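Local coordinates for protein pullulanase (PDB 2WAN) that hydrolyses alpha-1,6-glucosidic linkages in pullulan and probably at the branch points of starch-type polysaccharides, at residues T414-W419 with E533-I538; M407-K412 with E526-I531; K456-T461 with Y521-E526. All blocks are in the same frame, centred on the assembly; numbering follows the deposited sequence. Where two conformers were deposited one is given.

Interaction 1: residues T414-W419 with E533-I538; sequences TDPAGW and ELKQLI
Lys535 is the centre of this contact. It reaches out from helix 529-543 and is bracketed by Thr414, Asp415, Pro416 and Trp419. Its chain is fully extended beyond CG. That straight run carries NZ past the Trp419 ring to Thr414 and Asp415. Lys535 NZ donates to Thr414 OG1 at 2.8 Å. Lys535 NZ also forms a salt bridge with Asp415 OD1 at 2.9 Å, meeting that oxygen nearly along its C-O axis. Glu613 of helix 597-614 gives the ammonium a second carboxylate partner. Thr414 OG1 is also hydrogen-bonded to Leu411 O.

Trp419 uses its six-membered ring. Lys535 CB lies over one face, 4.0 Å from the centroid of the Trp419 six-membered ring and 23° off the normal, a CH-pi contact. CG of Trp419 is anti to the backbone N (chi1 -171°), and the indole points back to the helix. Ile538 CG2 touches the edge, 4.5 Å from Trp419 CH2.

Pro416 opens the type II turn that ends at Trp419. Pro416 CD packs on Lys535 CB at 3.8 Å, and Pro416 CB touches Gln536 CG at 3.7 Å.

The loop comes between strand 406-407 and the first barrel strand, 435-438. It packs on helix 529-543, which precedes barrel strand 547-552. Helix 597-614 flanks both, with Tyr614 touching Lys535 and Ile538, while His615, just beyond its end, stacks on Trp419.

Interaction 2: residues M407-K412 with E526-I531; sequences MIVDLK and EGTARI
Val409, Met407 and Leu411 pack against a type II' beta turn, Glu526 to Ala529, and the first turn of helix 529-543 that follows it. Thr528 occupies the N-cap position, but its side chain makes no capping bond. Residues 407-412 leave strand 406-407, which pairs with strand 377-383 of the sheet assigned to carbohydrate-binding module 48. The contact therefore joins the edge of that sheet to a helix of the catalytic barrel. No hydrogen bond crosses it.

One kind of contact is thioether against backbone. Met407 is extended throughout, with CG anti to the backbone N (chi1 -174°). Met407 SD thereby lies 3.8 Å from Gly527 CA, and CE stays almost as near. Gly527 has positive phi, as the second residue of a type II' turn does.

The other kind is methyl against methyl. Ile531 CD1 is the shared partner here. Ile531 CD1 lies 4.1 Å from Leu411 CD2, with the two side chains crossing at about a right angle, and 4.5 Å from Val409 CG2. Tyr614 of helix 597-614 also packs on Ile531, and Tyr609 and Glu613 of the same helix touch Leu411.

Val409 and Thr528 meet tip to tip. The methyl carbons Val409 CG1 and Thr528 CG2 are 3.4 Å apart, closer than usual van der Waals contact.

Interaction 3: residues K456-T461 with Y521-E526; sequences KYLAFT and YATTPE
Tyr521 meets Tyr457 through both backbone and side chain, and Lys456 through its carbonyl O. Tyr521 O accepts from Tyr457 N at 2.9 Å, with an N-H...O angle of 161° and the donor in the carbonyl plane. A water also donates to Tyr521 O and accepts from Leu458 N. The loop after helix 440-444, with its 3-10 segment 457-461, is thus held against the loop leading into helix 529-543 of the catalytic barrel. Tyr521 CB sits over the centre of the Tyr457 ring, 3.5 Å from the centroid, as a CH-pi contact. The Tyr521 ring turns its edge to the Tyr457 face in an offset edge-to-face pair, centroids 5.8 Å apart and planes at 84°. Tyr457 OH bonds to Glu518 O, which anchors the far end of the ring.

Ala522 O accepts from Lys456 NZ at 2.9 Å. The ammonium nitrogen lies above the carbonyl plane, not on a lone pair. Lys456 bends at chi2 (-72°), which folds the chain back along the Tyr521 and Ala522 carbonyls. Ala520 O is a second acceptor for NZ.

Thr523 CG2 adds a small apolar touch, 4.0 Å from Leu458 CD1. Beyond it, Thr524 OG1 accepts from Glu526 N in an ST turn.

The lysine charge is met here by backbone carbonyl oxygens. The grip on NZ therefore probably depends mainly on the backbone path of residues 520-522.

Overall arrangement
All three contacts gather round helix 529-543, on one side of the chain and 27 to 29 Å from its centre. Centre to centre, interactions 1 and 2 are about 12 Å apart, 1 and 3 about 11 Å, and 2 and 3 about 14 Å. Thr414 OG1 touches Ile531 CG2 at 3.4 Å, linking 1 with 2. Glu533 OE2 and Thr523 OG1, 2.6 Å apart and probably hydrogen-bonded, link 1 with 3. Arg530 NH2 and Pro525 O, 2.7 Å apart and probably hydrogen-bonded, link 2 with 3, which share Glu526. A glycerol, probably from the crystallisation liquor, lies about 6 Å from the Trp419 side chain and bonds to Gly418 O.

Interaction 1: residues T414-W419 with E533-I538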
ATOM      1  N   THR A 414       9.679 -21.488 -20.727  1.00 12.90           N
ATOM      2  CA  THR A 414       8.894 -20.263 -21.024  1.00 13.63           C
ATOM      3  C   THR A 414       9.744 -19.047 -21.379  1.00 13.38           C
ATOM      4  O   THR A 414       9.205 -18.039 -21.850  1.00 12.43           O
ATOM      5  CB  THR A 414       7.933 -19.869 -19.864  1.00 11.86           C
ATOM      6  OG1 THR A 414       8.681 -19.349 -18.755  1.00 12.50           O
ATOM      7  CG2 THR A 414       7.157 -21.088 -19.381  1.00 14.25           C
ATOM      8  N   ASP A 415      11.057 -19.102 -21.126  1.00 11.23           N
ATOM      9  CA  ASP A 415      11.899 -17.938 -21.379  1.00 11.78           C
ATOM     10  C   ASP A 415      11.958 -17.666 -22.872  1.00 12.16           C
ATOM     11  O   ASP A 415      12.164 -18.595 -23.671  1.00 12.28           O
ATOM     12  CB  ASP A 415      13.334 -18.176 -20.881  1.00 12.71           C
ATOM     13  CG  ASP A 415      13.461 -18.219 -19.376  1.00 14.80           C
ATOM     14  OD1 ASP A 415      12.536 -17.839 -18.633  1.00 14.54           O
ATOM     15  OD2 ASP A 415      14.548 -18.646 -18.917  1.00 14.99           O
ATOM     16  N   PRO A 416      11.787 -16.389 -23.278  1.00 11.30           N
ATOM     17  CA  PRO A 416      11.957 -16.108 -24.692  1.00 10.33           C
ATOM     18  C   PRO A 416      13.433 -16.154 -25.093  1.00 12.35           C
ATOM     19  O   PRO A 416      14.313 -16.122 -24.228  1.00 11.69           O
ATOM     20  CB  PRO A 416      11.413 -14.678 -24.836  1.00 13.31           C
ATOM     21  CG  PRO A 416      11.751 -14.033 -23.512  1.00 10.60           C
ATOM     22  CD  PRO A 416      11.473 -15.169 -22.499  1.00 10.60           C
ATOM     23  N   ALA A 417      13.699 -16.256 -26.392  1.00 13.42           N
ATOM     24  CA  ALA A 417      15.072 -16.226 -26.904  1.00 12.38           C
ATOM     25  C   ALA A 417      15.740 -14.922 -26.482  1.00 11.66           C
ATOM     26  O   ALA A 417      15.103 -13.855 -26.492  1.00 14.43           O
ATOM     27  CB  ALA A 417      15.080 -16.380 -28.437  1.00 12.08           C
ATOM     28  N   GLY A 418      17.002 -15.015 -26.084  1.00 14.27           N
ATOM     29  CA  GLY A 418      17.759 -13.826 -25.706  1.00 15.36           C
ATOM     30  C   GLY A 418      17.612 -13.409 -24.253  1.00 14.49           C
ATOM     31  O   GLY A 418      18.308 -12.489 -23.820  1.00 13.47           O
ATOM     32  N   TRP A 419      16.727 -14.080 -23.509  1.00 10.80           N
ATOM     33  CA  TRP A 419      16.431 -13.762 -22.095  1.00 12.32           C
ATOM     34  C   TRP A 419      17.677 -13.760 -21.207  1.00 11.41           C
ATOM     35  O   TRP A 419      17.776 -12.935 -20.294  1.00 12.65           O
ATOM     36  CB  TRP A 419      15.417 -14.764 -21.563  1.00 11.75           C
ATOM     37  CG  TRP A 419      14.817 -14.482 -20.193  1.00 13.82           C
ATOM     38  CD1 TRP A 419      14.920 -15.270 -19.083  1.00 14.26           C
ATOM     39  CD2 TRP A 419      13.969 -13.377 -19.828  1.00 10.53           C
ATOM     40  NE1 TRP A 419      14.208 -14.716 -18.034  1.00 14.75           N
ATOM     41  CE2 TRP A 419      13.615 -13.555 -18.465  1.00 13.86           C
ATOM     42  CE3 TRP A 419      13.494 -12.247 -20.506  1.00 14.08           C
ATOM     43  CZ2 TRP A 419      12.792 -12.641 -17.769  1.00 14.82           C
ATOM     44  CZ3 TRP A 419      12.684 -11.320 -19.802  1.00 11.56           C
ATOM     45  CH2 TRP A 419      12.339 -11.535 -18.452  1.00 11.79           C
ATOM     46  N   GLU A 533       4.973 -14.046 -23.016  1.00 10.31           N
ATOM     47  CA  GLU A 533       4.642 -12.753 -23.607  1.00  9.01           C
ATOM     48  C   GLU A 533       4.890 -11.590 -22.673  1.00 10.56           C
ATOM     49  O   GLU A 533       5.336 -10.547 -23.124  1.00  9.31           O
ATOM     50  CB  GLU A 533       3.216 -12.732 -24.181  1.00 10.46           C
ATOM     51  CG  GLU A 533       3.131 -13.678 -25.421  1.00  9.62           C
ATOM     52  CD  GLU A 533       1.720 -13.973 -25.885  1.00 12.41           C
ATOM     53  OE1 GLU A 533       0.779 -13.299 -25.427  1.00 12.57           O
ATOM     54  OE2 GLU A 533       1.540 -14.899 -26.726  1.00 13.50           O
ATOM     55  N   LEU A 534       4.635 -11.775 -21.380  1.00  9.46           N
ATOM     56  CA  LEU A 534       4.951 -10.718 -20.418  1.00  8.90           C
ATOM     57  C   LEU A 534       6.458 -10.563 -20.284  1.00  9.38           C
ATOM     58  O   LEU A 534       6.970  -9.441 -20.209  1.00 10.42           O
ATOM     59  CB  LEU A 534       4.271 -10.973 -19.068  1.00  8.87           C
ATOM     60  CG  LEU A 534       4.559  -9.960 -17.932  1.00  8.09           C
ATOM     61  CD1 LEU A 534       4.301  -8.486 -18.345  1.00  8.78           C
ATOM     62  CD2 LEU A 534       3.785 -10.299 -16.665  1.00 11.96           C
ATOM     63  N   LYS A 535       7.174 -11.686 -20.283  1.00  9.35           N
ATOM     64  CA  LYS A 535       8.639 -11.590 -20.299  1.00  9.98           C
ATOM     65  C   LYS A 535       9.116 -10.836 -21.536  1.00 10.07           C
ATOM     66  O   LYS A 535      10.067 -10.066 -21.443  1.00 10.56           O
ATOM     67  CB  LYS A 535       9.309 -12.978 -20.222  1.00  9.74           C
ATOM     68  CG  LYS A 535       9.149 -13.658 -18.880  1.00  9.70           C
ATOM     69  CD  LYS A 535       9.743 -15.087 -18.899  1.00  8.25           C
ATOM     70  CE  LYS A 535       9.644 -15.694 -17.499  1.00  9.61           C
ATOM     71  NZ  LYS A 535       9.980 -17.160 -17.516  1.00  9.49           N
ATOM     72  N   GLN A 536       8.470 -11.058 -22.695  1.00  9.37           N
ATOM     73  CA  GLN A 536       8.865 -10.355 -23.919  1.00  9.67           C
ATOM     74  C   GLN A 536       8.610  -8.863 -23.802  1.00  9.64           C
ATOM     75  O   GLN A 536       9.411  -8.073 -24.282  1.00  9.86           O
ATOM     76  CB  GLN A 536       8.158 -10.940 -25.149  1.00 10.84           C
ATOM     77  CG  GLN A 536       8.684 -12.331 -25.483  1.00 11.70           C
ATOM     78  CD  GLN A 536       7.898 -12.998 -26.602  1.00 15.60           C
ATOM     79  OE1 GLN A 536       6.763 -13.427 -26.415  1.00 14.98           O
ATOM     80  NE2 GLN A 536       8.518 -13.107 -27.762  1.00 27.55           N
ATOM     81  N   LEU A 537       7.502  -8.484 -23.160  1.00  8.20           N
ATOM     82  CA  LEU A 537       7.247  -7.049 -22.882  1.00  7.98           C
ATOM     83  C   LEU A 537       8.414  -6.436 -22.080  1.00  9.89           C
ATOM     84  O   LEU A 537       8.970  -5.386 -22.443  1.00 10.64           O
ATOM     85  CB  LEU A 537       5.923  -6.859 -22.133  1.00  6.75           C
ATOM     86  CG  LEU A 537       5.517  -5.440 -21.674  1.00  8.31           C
ATOM     87  CD1 LEU A 537       4.003  -5.374 -21.445  1.00  7.04           C
ATOM     88  CD2 LEU A 537       6.207  -5.003 -20.371  1.00 10.85           C
ATOM     89  N   ILE A 538       8.758  -7.097 -20.982  1.00 10.80           N
ATOM     90  CA  ILE A 538       9.831  -6.637 -20.090  1.00  9.81           C
ATOM     91  C   ILE A 538      11.176  -6.610 -20.825  1.00  9.29           C
ATOM     92  O   ILE A 538      11.917  -5.626 -20.741  1.00  8.41           O
ATOM     93  CB  ILE A 538       9.870  -7.521 -18.825  1.00  8.31           C
ATOM     94  CG1 ILE A 538       8.575  -7.325 -18.031  1.00  8.85           C
ATOM     95  CG2 ILE A 538      11.135  -7.240 -17.950  1.00  9.61           C
ATOM     96  CD1 ILE A 538       8.289  -8.477 -17.047  1.00  9.36           C
TER

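Interaction 2: residues M407-K412 with E526-I531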
ATOM      1  N   MET A 407      -1.584 -25.080 -12.829  1.00 11.35           N
ATOM      2  CA  MET A 407      -0.892 -25.814 -13.888  1.00 12.76           C
ATOM      3  C   MET A 407       0.592 -25.926 -13.557  1.00 13.33           C
ATOM      4  O   MET A 407       1.231 -24.937 -13.226  1.00 11.83           O
ATOM      5  CB  MET A 407      -1.081 -25.114 -15.230  1.00 14.18           C
ATOM      6  CG  MET A 407      -0.513 -25.881 -16.431  1.00 11.41           C
ATOM      7  SD  MET A 407      -0.746 -24.907 -17.928  1.00 12.65           S
ATOM      8  CE  MET A 407      -0.153 -26.079 -19.141  1.00 16.17           C
ATOM      9  N   ILE A 408       1.134 -27.141 -13.647  1.00 11.69           N
ATOM     10  CA  ILE A 408       2.545 -27.391 -13.386  1.00 12.20           C
ATOM     11  C   ILE A 408       3.316 -27.161 -14.690  1.00 13.01           C
ATOM     12  O   ILE A 408       2.984 -27.760 -15.740  1.00 13.17           O
ATOM     13  CB  ILE A 408       2.756 -28.845 -12.926  1.00 12.58           C
ATOM     14  CG1 ILE A 408       2.020 -29.109 -11.608  1.00 12.36           C
ATOM     15  CG2 ILE A 408       4.263 -29.162 -12.793  1.00 13.88           C
ATOM     16  CD1 ILE A 408       1.314 -30.424 -11.563  1.00 15.97           C
ATOM     17  N   VAL A 409       4.341 -26.309 -14.637  1.00 13.10           N
ATOM     18  CA  VAL A 409       5.075 -25.947 -15.861  1.00 12.59           C
ATOM     19  C   VAL A 409       6.582 -25.898 -15.627  1.00 14.69           C
ATOM     20  O   VAL A 409       7.044 -25.709 -14.486  1.00 15.40           O
ATOM     21  CB  VAL A 409       4.603 -24.554 -16.439  1.00 13.01           C
ATOM     22  CG1 VAL A 409       3.116 -24.597 -16.811  1.00 16.72           C
ATOM     23  CG2 VAL A 409       4.880 -23.399 -15.441  1.00 14.92           C
ATOM     24  N   ASP A 410       7.318 -26.092 -16.723  1.00 13.48           N
ATOM     25  CA  ASP A 410       8.766 -25.890 -16.778  1.00 15.04           C
ATOM     26  C   ASP A 410       9.031 -24.406 -17.082  1.00 13.58           C
ATOM     27  O   ASP A 410       8.930 -23.986 -18.235  1.00 15.19           O
ATOM     28  CB  ASP A 410       9.336 -26.755 -17.899  1.00 17.37           C
ATOM     29  CG  ASP A 410      10.853 -26.654 -18.024  1.00 20.05           C
ATOM     30  OD1 ASP A 410      11.486 -25.826 -17.323  1.00 19.53           O
ATOM     31  OD2 ASP A 410      11.403 -27.426 -18.836  1.00 21.35           O
ATOM     32  N   LEU A 411       9.374 -23.631 -16.049  1.00 13.32           N
ATOM     33  CA  LEU A 411       9.580 -22.179 -16.220  1.00 14.29           C
ATOM     34  C   LEU A 411      10.703 -21.859 -17.199  1.00 14.42           C
ATOM     35  O   LEU A 411      10.594 -20.916 -17.951  1.00 13.43           O
ATOM     36  CB  LEU A 411       9.820 -21.477 -14.888  1.00 13.46           C
ATOM     37  CG  LEU A 411       8.551 -21.366 -14.031  1.00 13.74           C
ATOM     38  CD1 LEU A 411       8.918 -20.883 -12.641  1.00 13.31           C
ATOM     39  CD2 LEU A 411       7.534 -20.442 -14.692  1.00 16.39           C
ATOM     40  N   LYS A 412      11.766 -22.665 -17.213  1.00 15.36           N
ATOM     41  CA  LYS A 412      12.876 -22.460 -18.157  0.50 16.59           C
ATOM     42  C   LYS A 412      12.401 -22.401 -19.607  1.00 15.63           C
ATOM     43  O   LYS A 412      12.808 -21.524 -20.374  1.00 16.84           O
ATOM     44  CB  LYS A 412      13.924 -23.575 -18.013  0.50 17.80           C
ATOM     45  CG  LYS A 412      14.720 -23.541 -16.725  0.50 20.17           C
ATOM     46  CD  LYS A 412      15.167 -22.143 -16.365  0.50 25.83           C
ATOM     47  CE  LYS A 412      14.218 -21.533 -15.348  0.50 25.03           C
ATOM     48  NZ  LYS A 412      14.741 -20.260 -14.810  0.50 28.58           N
ATOM     49  N   GLU A 526      -4.400 -20.020 -22.816  1.00 12.79           N
ATOM     50  CA  GLU A 526      -3.922 -21.389 -22.688  1.00  9.32           C
ATOM     51  C   GLU A 526      -2.461 -21.439 -22.288  1.00  8.92           C
ATOM     52  O   GLU A 526      -1.606 -20.787 -22.915  1.00 11.80           O
ATOM     53  CB  GLU A 526      -4.083 -22.138 -24.021  1.00  9.73           C
ATOM     54  CG  GLU A 526      -5.542 -22.362 -24.484  1.00 11.28           C
ATOM     55  CD  GLU A 526      -6.311 -23.337 -23.585  1.00 16.92           C
ATOM     56  OE1 GLU A 526      -5.678 -24.046 -22.785  1.00 15.62           O
ATOM     57  OE2 GLU A 526      -7.549 -23.377 -23.671  1.00 15.33           O
ATOM     58  N   GLY A 527      -2.181 -22.266 -21.285  1.00  9.98           N
ATOM     59  CA  GLY A 527      -0.800 -22.644 -20.961  1.00 10.29           C
ATOM     60  C   GLY A 527       0.093 -21.479 -20.585  1.00 12.56           C
ATOM     61  O   GLY A 527      -0.323 -20.560 -19.883  1.00 12.44           O
ATOM     62  N   THR A 528       1.316 -21.506 -21.116  1.00 11.47           N
ATOM     63  CA  THR A 528       2.356 -20.584 -20.680  1.00 11.00           C
ATOM     64  C   THR A 528       2.601 -19.397 -21.609  1.00 11.31           C
ATOM     65  O   THR A 528       3.560 -18.661 -21.390  1.00 11.86           O
ATOM     66  CB  THR A 528       3.692 -21.314 -20.448  1.00  9.80           C
ATOM     67  OG1 THR A 528       4.127 -21.908 -21.685  1.00 13.04           O
ATOM     68  CG2 THR A 528       3.532 -22.386 -19.391  1.00 13.90           C
ATOM     69  N   ALA A 529       1.778 -19.200 -22.639  1.00  9.28           N
ATOM     70  CA  ALA A 529       1.952 -18.024 -23.516  1.00 10.81           C
ATOM     71  C   ALA A 529       1.932 -16.731 -22.706  1.00 10.75           C
ATOM     72  O   ALA A 529       2.676 -15.797 -23.005  1.00 11.50           O
ATOM     73  CB  ALA A 529       0.895 -17.967 -24.605  1.00 11.66           C
ATOM     74  N   ARG A 530       1.084 -16.674 -21.684  1.00 11.68           N
ATOM     75  CA  ARG A 530       1.001 -15.459 -20.849  1.00  9.50           C
ATOM     76  C   ARG A 530       2.332 -15.147 -20.147  1.00  8.84           C
ATOM     77  O   ARG A 530       2.664 -13.975 -19.939  1.00 10.56           O
ATOM     78  CB  ARG A 530      -0.109 -15.586 -19.826  1.00  9.87           C
ATOM     79  CG  ARG A 530       0.089 -16.753 -18.853  1.00  8.60           C
ATOM     80  CD  ARG A 530      -1.098 -16.820 -17.914  1.00  9.39           C
ATOM     81  NE  ARG A 530      -2.324 -17.371 -18.519  1.00  9.89           N
ATOM     82  CZ  ARG A 530      -3.550 -17.154 -18.047  1.00 12.36           C
ATOM     83  NH1 ARG A 530      -3.764 -16.325 -17.012  1.00  9.37           N
ATOM     84  NH2 ARG A 530      -4.575 -17.761 -18.619  1.00 11.69           N
ATOM     85  N   ILE A 531       3.080 -16.199 -19.800  1.00 10.12           N
ATOM     86  CA  ILE A 531       4.377 -16.043 -19.128  1.00  8.93           C
ATOM     87  C   ILE A 531       5.402 -15.505 -20.124  1.00 11.25           C
ATOM     88  O   ILE A 531       6.034 -14.471 -19.873  1.00  9.59           O
ATOM     89  CB  ILE A 531       4.853 -17.363 -18.493  1.00  7.50           C
ATOM     90  CG1 ILE A 531       3.826 -17.850 -17.458  1.00 10.22           C
ATOM     91  CG2 ILE A 531       6.251 -17.182 -17.847  1.00  9.56           C
ATOM     92  CD1 ILE A 531       4.243 -19.146 -16.701  1.00 11.65           C
TER

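Interaction 3: residues K456-T461 with Y521-E526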
ATOM      1  N   LYS A 456      -2.618  -6.069 -25.946  1.00 10.93           N
ATOM      2  CA  LYS A 456      -1.835  -7.226 -25.477  1.00  9.87           C
ATOM      3  C   LYS A 456      -0.417  -6.869 -25.021  1.00 10.19           C
ATOM      4  O   LYS A 456       0.137  -5.860 -25.449  1.00 11.14           O
ATOM      5  CB  LYS A 456      -1.722  -8.272 -26.592  1.00  9.64           C
ATOM      6  CG  LYS A 456      -3.090  -8.716 -27.160  1.00 10.79           C
ATOM      7  CD  LYS A 456      -3.856  -9.595 -26.159  1.00 10.53           C
ATOM      8  CE  LYS A 456      -5.134 -10.163 -26.812  1.00 12.10           C
ATOM      9  NZ  LYS A 456      -5.914 -10.961 -25.835  1.00 11.30           N
ATOM     10  N   TYR A 457       0.166  -7.705 -24.159  1.00 11.06           N
ATOM     11  CA  TYR A 457       1.569  -7.532 -23.764  1.00  9.88           C
ATOM     12  C   TYR A 457       2.452  -7.330 -24.990  1.00  9.88           C
ATOM     13  O   TYR A 457       3.367  -6.501 -24.960  1.00  9.76           O
ATOM     14  CB  TYR A 457       2.124  -8.742 -22.991  1.00  9.35           C
ATOM     15  CG  TYR A 457       1.392  -9.115 -21.715  1.00  9.17           C
ATOM     16  CD1 TYR A 457       1.249  -8.205 -20.658  1.00 10.07           C
ATOM     17  CD2 TYR A 457       0.872 -10.406 -21.554  1.00  9.97           C
ATOM     18  CE1 TYR A 457       0.610  -8.578 -19.476  1.00  9.16           C
ATOM     19  CE2 TYR A 457       0.221 -10.785 -20.373  1.00 10.62           C
ATOM     20  CZ  TYR A 457       0.088  -9.857 -19.344  1.00 11.28           C
ATOM     21  OH  TYR A 457      -0.565 -10.225 -18.182  1.00  9.79           O
ATOM     22  N   LEU A 458       2.220  -8.123 -26.039  1.00 10.12           N
ATOM     23  CA  LEU A 458       3.130  -8.124 -27.192  1.00  8.66           C
ATOM     24  C   LEU A 458       3.151  -6.806 -27.963  1.00  9.37           C
ATOM     25  O   LEU A 458       4.095  -6.557 -28.718  1.00  9.96           O
ATOM     26  CB  LEU A 458       2.848  -9.299 -28.165  1.00  7.22           C
ATOM     27  CG  LEU A 458       3.230 -10.685 -27.627  1.00 10.78           C
ATOM     28  CD1 LEU A 458       3.067 -11.700 -28.754  1.00 11.38           C
ATOM     29  CD2 LEU A 458       4.665 -10.731 -27.093  1.00 12.54           C
ATOM     30  N   ALA A 459       2.126  -5.965 -27.796  1.00  9.92           N
ATOM     31  CA  ALA A 459       2.159  -4.639 -28.423  1.00 11.29           C
ATOM     32  C   ALA A 459       3.419  -3.860 -28.026  1.00 11.22           C
ATOM     33  O   ALA A 459       3.938  -3.089 -28.823  1.00  9.42           O
ATOM     34  CB  ALA A 459       0.887  -3.839 -28.091  1.00  9.41           C
ATOM     35  N   PHE A 460       3.918  -4.087 -26.800  1.00 12.18           N
ATOM     36  CA  PHE A 460       5.134  -3.432 -26.295  1.00 10.26           C
ATOM     37  C   PHE A 460       6.435  -3.937 -26.925  1.00 12.16           C
ATOM     38  O   PHE A 460       7.520  -3.430 -26.606  1.00 13.52           O
ATOM     39  CB  PHE A 460       5.237  -3.612 -24.773  1.00  9.01           C
ATOM     40  CG  PHE A 460       4.311  -2.727 -23.980  1.00 11.16           C
ATOM     41  CD1 PHE A 460       2.956  -3.040 -23.839  1.00  8.89           C
ATOM     42  CD2 PHE A 460       4.805  -1.601 -23.323  1.00 11.47           C
ATOM     43  CE1 PHE A 460       2.102  -2.219 -23.090  1.00 12.10           C
ATOM     44  CE2 PHE A 460       3.949  -0.769 -22.572  1.00 11.31           C
ATOM     45  CZ  PHE A 460       2.610  -1.086 -22.437  1.00 12.78           C
ATOM     46  N   THR A 461       6.356  -4.953 -27.784  1.00 12.22           N
ATOM     47  CA  THR A 461       7.549  -5.474 -28.457  1.00 12.78           C
ATOM     48  C   THR A 461       7.674  -4.942 -29.883  1.00 13.41           C
ATOM     49  O   THR A 461       8.671  -5.235 -30.575  1.00 13.70           O
ATOM     50  CB  THR A 461       7.545  -7.037 -28.556  1.00 12.28           C
ATOM     51  OG1 THR A 461       6.535  -7.473 -29.492  1.00 11.86           O
ATOM     52  CG2 THR A 461       7.291  -7.685 -27.186  1.00 14.97           C
ATOM     53  N   TYR A 521      -4.440 -10.290 -21.369  1.00 10.62           N
ATOM     54  CA  TYR A 521      -3.426  -9.535 -22.124  1.00  9.92           C
ATOM     55  C   TYR A 521      -2.472 -10.426 -22.930  1.00 11.06           C
ATOM     56  O   TYR A 521      -1.595  -9.913 -23.623  1.00 10.91           O
ATOM     57  CB  TYR A 521      -2.631  -8.607 -21.167  1.00  9.07           C
ATOM     58  CG  TYR A 521      -3.492  -7.736 -20.275  1.00 11.41           C
ATOM     59  CD1 TYR A 521      -4.663  -7.144 -20.768  1.00 10.75           C
ATOM     60  CD2 TYR A 521      -3.134  -7.488 -18.941  1.00  9.69           C
ATOM     61  CE1 TYR A 521      -5.483  -6.342 -19.945  1.00 11.91           C
ATOM     62  CE2 TYR A 521      -3.954  -6.681 -18.100  1.00  8.79           C
ATOM     63  CZ  TYR A 521      -5.121  -6.112 -18.634  1.00 10.28           C
ATOM     64  OH  TYR A 521      -5.925  -5.326 -17.844  1.00 12.64           O
ATOM     65  N   ALA A 522      -2.649 -11.754 -22.838  1.00 10.07           N
ATOM     66  CA  ALA A 522      -1.887 -12.704 -23.658  1.00  9.97           C
ATOM     67  C   ALA A 522      -2.638 -12.996 -24.946  1.00  8.70           C
ATOM     68  O   ALA A 522      -3.864 -12.815 -24.995  1.00 11.04           O
ATOM     69  CB  ALA A 522      -1.667 -14.003 -22.884  1.00 10.18           C
ATOM     70  N   THR A 523      -1.923 -13.480 -25.973  1.00  8.79           N
ATOM     71  CA  THR A 523      -2.578 -13.852 -27.228  1.00  8.44           C
ATOM     72  C   THR A 523      -3.515 -15.064 -27.051  1.00 11.05           C
ATOM     73  O   THR A 523      -4.444 -15.278 -27.843  1.00 12.57           O
ATOM     74  CB  THR A 523      -1.580 -14.108 -28.383  1.00 10.35           C
ATOM     75  OG1 THR A 523      -0.710 -15.198 -28.053  1.00 12.00           O
ATOM     76  CG2 THR A 523      -0.759 -12.853 -28.675  1.00 12.07           C
ATOM     77  N   THR A 524      -3.259 -15.837 -26.004  1.00 11.27           N
ATOM     78  CA  THR A 524      -4.149 -16.924 -25.595  1.00  9.36           C
ATOM     79  C   THR A 524      -4.029 -17.137 -24.080  1.00  9.62           C
ATOM     80  O   THR A 524      -2.945 -16.975 -23.510  1.00 10.17           O
ATOM     81  CB  THR A 524      -3.817 -18.261 -26.324  1.00 11.01           C
ATOM     82  OG1 THR A 524      -4.723 -19.281 -25.880  1.00 10.29           O
ATOM     83  CG2 THR A 524      -2.401 -18.726 -26.002  1.00 11.97           C
ATOM     84  N   PRO A 525      -5.141 -17.507 -23.427  1.00  9.71           N
ATOM     85  CA  PRO A 525      -5.052 -17.833 -21.999  1.00  8.92           C
ATOM     86  C   PRO A 525      -4.569 -19.253 -21.746  1.00 10.60           C
ATOM     87  O   PRO A 525      -4.350 -19.638 -20.601  1.00 11.57           O
ATOM     88  CB  PRO A 525      -6.502 -17.670 -21.525  1.00 10.51           C
ATOM     89  CG  PRO A 525      -7.307 -18.016 -22.689  1.00 12.47           C
ATOM     90  CD  PRO A 525      -6.544 -17.491 -23.886  1.00 10.49           C
ATOM     91  N   GLU A 526      -4.400 -20.020 -22.816  1.00 12.79           N
ATOM     92  CA  GLU A 526      -3.922 -21.389 -22.688  1.00  9.32           C
ATOM     93  C   GLU A 526      -2.461 -21.439 -22.288  1.00  8.92           C
ATOM     94  O   GLU A 526      -1.606 -20.787 -22.915  1.00 11.80           O
ATOM     95  CB  GLU A 526      -4.083 -22.138 -24.021  1.00  9.73           C
ATOM     96  CG  GLU A 526      -5.542 -22.362 -24.484  1.00 11.28           C
ATOM     97  CD  GLU A 526      -6.311 -23.337 -23.585  1.00 16.92           C
ATOM     98  OE1 GLU A 526      -5.678 -24.046 -22.785  1.00 15.62           O
ATOM     99  OE2 GLU A 526      -7.549 -23.377 -23.671  1.00 15.33           O
TER
HETATM  100  O   HOH W   1       0.596 -10.569 -25.383  1.00 10.38           O